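Local coordinates for protein leucine aminopeptidase 2, chloroplastic (Streptomyces sp. BC16019, PDB 5LHJ) that probably removes N-terminal residues from peptides as a manganese-binding M17-family metalloaminopeptidase of bottromycin maturation, at residues L243-P247 against L298-L303. Residues are numbered along the deposited sequence; the frame is centred on the assembly and turned at random.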
ATOM      1  N   LEU A 243      10.519 -39.280  17.647  1.00 21.65           N
ATOM      2  CA  LEU A 243       9.575 -40.368  17.385  1.00 23.68           C
ATOM      3  C   LEU A 243      10.348 -41.351  16.528  1.00 24.55           C
ATOM      4  O   LEU A 243      10.760 -40.986  15.431  1.00 25.68           O
ATOM      5  CB  LEU A 243       8.350 -39.786  16.650  1.00 23.90           C
ATOM      6  CG  LEU A 243       7.158 -40.658  16.269  1.00 24.90           C
ATOM      7  CD1 LEU A 243       6.466 -41.151  17.521  1.00 25.51           C
ATOM      8  CD2 LEU A 243       6.162 -39.900  15.406  1.00 24.88           C
ATOM      9  N   THR A 244      10.582 -42.574  17.012  1.00 25.18           N
ATOM     10  CA  THR A 244      11.446 -43.529  16.311  1.00 25.85           C
ATOM     11  C   THR A 244      10.773 -44.866  15.937  1.00 25.68           C
ATOM     12  O   THR A 244      10.198 -45.547  16.798  1.00 24.50           O
ATOM     13  CB  THR A 244      12.716 -43.819  17.135  1.00 27.18           C
ATOM     14  OG1 THR A 244      13.342 -42.582  17.493  1.00 29.46           O
ATOM     15  CG2 THR A 244      13.703 -44.663  16.357  1.00 27.73           C
ATOM     16  N   TYR A 245      10.878 -45.222  14.655  1.00 25.33           N
ATOM     17  CA  TYR A 245      10.505 -46.542  14.149  1.00 26.24           C
ATOM     18  C   TYR A 245      11.761 -47.402  14.047  1.00 28.25           C
ATOM     19  O   TYR A 245      12.685 -47.082  13.291  1.00 25.96           O
ATOM     20  CB  TYR A 245       9.830 -46.427  12.793  1.00 25.79           C
ATOM     21  CG  TYR A 245       9.567 -47.751  12.098  1.00 26.14           C
ATOM     22  CD1 TYR A 245       8.619 -48.653  12.595  1.00 26.50           C
ATOM     23  CD2 TYR A 245      10.254 -48.096  10.934  1.00 26.50           C
ATOM     24  CE1 TYR A 245       8.374 -49.858  11.949  1.00 27.44           C
ATOM     25  CE2 TYR A 245      10.014 -49.300  10.284  1.00 27.58           C
ATOM     26  CZ  TYR A 245       9.071 -50.174  10.789  1.00 28.06           C
ATOM     27  OH  TYR A 245       8.836 -51.371  10.128  1.00 30.26           O
ATOM     28  N   ASP A 246      11.785 -48.495  14.809  1.00 31.42           N
ATOM     29  CA  ASP A 246      12.971 -49.342  14.907  1.00 35.56           C
ATOM     30  C   ASP A 246      12.520 -50.791  14.884  1.00 37.87           C
ATOM     31  O   ASP A 246      12.446 -51.413  15.933  1.00 40.48           O
ATOM     32  CB  ASP A 246      13.736 -49.009  16.206  1.00 37.37           C
ATOM     33  CG  ASP A 246      15.228 -49.295  16.114  1.00 39.65           C
ATOM     34  OD1 ASP A 246      15.667 -50.102  15.259  1.00 40.91           O
ATOM     35  OD2 ASP A 246      15.978 -48.694  16.914  1.00 43.92           O
ATOM     36  N   PRO A 247      12.246 -51.341  13.686  1.00 39.87           N
ATOM     37  CA  PRO A 247      11.568 -52.634  13.558  1.00 42.44           C
ATOM     38  C   PRO A 247      12.427 -53.830  13.967  1.00 42.82           C
ATOM     39  O   PRO A 247      13.609 -53.857  13.637  1.00 44.88           O
ATOM     40  CB  PRO A 247      11.267 -52.710  12.067  1.00 41.81           C
ATOM     41  CG  PRO A 247      12.409 -51.993  11.431  1.00 41.63           C
ATOM     42  CD  PRO A 247      12.862 -50.935  12.408  1.00 40.98           C
ATOM     43  N   LEU A 298       4.647 -46.662   8.958  1.00 21.57           N
ATOM     44  CA  LEU A 298       5.752 -47.607   8.774  1.00 22.38           C
ATOM     45  C   LEU A 298       5.522 -48.988   9.435  1.00 23.25           C
ATOM     46  O   LEU A 298       5.843 -50.004   8.825  1.00 23.43           O
ATOM     47  CB  LEU A 298       7.079 -47.002   9.229  1.00 22.19           C
ATOM     48  CG  LEU A 298       7.476 -45.727   8.466  1.00 22.02           C
ATOM     49  CD1 LEU A 298       8.816 -45.203   8.957  1.00 21.96           C
ATOM     50  CD2 LEU A 298       7.480 -45.947   6.964  1.00 22.57           C
ATOM     51  N   PRO A 299       4.975 -49.021  10.659  1.00 24.20           N
ATOM     52  CA  PRO A 299       4.747 -50.352  11.273  1.00 25.66           C
ATOM     53  C   PRO A 299       3.842 -51.268  10.442  1.00 28.18           C
ATOM     54  O   PRO A 299       4.124 -52.462  10.336  1.00 29.01           O
ATOM     55  CB  PRO A 299       4.129 -50.007  12.628  1.00 24.93           C
ATOM     56  CG  PRO A 299       4.731 -48.672  12.957  1.00 24.28           C
ATOM     57  CD  PRO A 299       4.785 -47.943  11.645  1.00 23.83           C
ATOM     58  N   ARG A 300       2.805 -50.715   9.827  1.00 31.11           N
ATOM     59  CA  ARG A 300       1.921 -51.493   8.940  1.00 35.66           C
ATOM     60  C   ARG A 300       2.641 -52.032   7.714  1.00 37.17           C
ATOM     61  O   ARG A 300       2.410 -53.171   7.309  1.00 37.87           O
ATOM     62  CB  ARG A 300       0.749 -50.632   8.479  1.00 38.53           C
ATOM     63  CG  ARG A 300      -0.205 -51.259   7.455  1.00 42.69           C
ATOM     64  CD  ARG A 300      -0.984 -52.424   8.045  1.00 45.83           C
ATOM     65  NE  ARG A 300      -2.303 -52.566   7.407  1.00 49.30           N
ATOM     66  CZ  ARG A 300      -2.667 -53.514   6.537  1.00 51.68           C
ATOM     67  NH1 ARG A 300      -1.833 -54.488   6.153  1.00 53.72           N
ATOM     68  NH2 ARG A 300      -3.904 -53.487   6.041  1.00 53.78           N
ATOM     69  N   LEU A 301       3.481 -51.199   7.104  1.00 36.82           N
ATOM     70  CA  LEU A 301       4.217 -51.598   5.896  1.00 38.27           C
ATOM     71  C   LEU A 301       5.360 -52.551   6.212  1.00 39.17           C
ATOM     72  O   LEU A 301       5.734 -53.369   5.371  1.00 40.57           O
ATOM     73  CB  LEU A 301       4.760 -50.370   5.160  1.00 37.92           C
ATOM     74  CG  LEU A 301       3.717 -49.352   4.693  1.00 38.18           C
ATOM     75  CD1 LEU A 301       4.380 -48.110   4.107  1.00 38.12           C
ATOM     76  CD2 LEU A 301       2.729 -49.954   3.696  1.00 39.21           C
ATOM     77  N   GLY A 302       5.921 -52.440   7.413  1.00 39.35           N
ATOM     78  CA  GLY A 302       7.011 -53.301   7.848  1.00 39.78           C
ATOM     79  C   GLY A 302       8.289 -53.158   7.048  1.00 40.81           C
ATOM     80  O   GLY A 302       8.889 -54.162   6.661  1.00 41.90           O
ATOM     81  N   LEU A 303       8.722 -51.918   6.803  1.00 40.07           N
ATOM     82  CA  LEU A 303       9.954 -51.673   6.054  1.00 40.57           C
ATOM     83  C   LEU A 303      11.172 -52.002   6.900  1.00 40.51           C
ATOM     84  O   LEU A 303      11.183 -51.681   8.086  1.00 40.84           O
ATOM     85  CB  LEU A 303      10.056 -50.211   5.604  1.00 40.27           C
ATOM     86  CG  LEU A 303       9.001 -49.696   4.635  1.00 40.47           C
ATOM     87  CD1 LEU A 303       9.329 -48.253   4.269  1.00 40.28           C
ATOM     88  CD2 LEU A 303       8.930 -50.567   3.392  1.00 41.41           C
TER
HETATM   89  O   HOH W   1       6.696 -53.500  11.533  1.00 46.27           O
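Leu298 lays its CB squarely over one face of the Tyr245 ring, 3.7 Å from the ring centroid and only 8° off the normal, a CH-pi contact. Leu298 CD1 reaches the same ring at Tyr245 CD2, at 3.8 Å, so the leucine covers the ring from CG to CD2 while its own side chain also packs on Leu493 of helix 486-498. Tyr245 gets there because its CG stands anti to the backbone N (chi1 172°), sending the ring out from the end of strand 239-245 toward the last turn of helix 286-301. One residue on, Pro299 meets the ring obliquely: Pro299 CG lies 3.9 Å from Tyr245 CD1, and Pro299 CA is 3.7 Å from Tyr245 CE1. Pro299 O also accepts a bond from a water that in turn touches Tyr245 OH, though that second link is weak. Gly302 N bonds back to Leu298 O, and the positive phi of Gly302 then turns the chain out of helix 286-301; Gly302 CA passes 3.5 Å from Tyr245 OH. The turn brings Leu303 O to the ring edge, in the ring plane, a polar approach 3.1 Å from Tyr245 OH. Pro247 CG rests 3.6 Å from Leu303 O. This is strand-to-helix packing in the catalytic domain, away from the manganese site: Tyr245 joins the sheet, where its backbone pairs with Val307, to the C-terminal end of helix 286-301, from which the chain runs on to strand 306-316. Chemically, the packing of Leu298 and Pro299 carries the contact: Leu298 CB covers one ring face, with Pro247 CD of the tyrosine's own segment toward the rim of the other, and the hydroxyl lies among backbone oxygens and a weakly linked water.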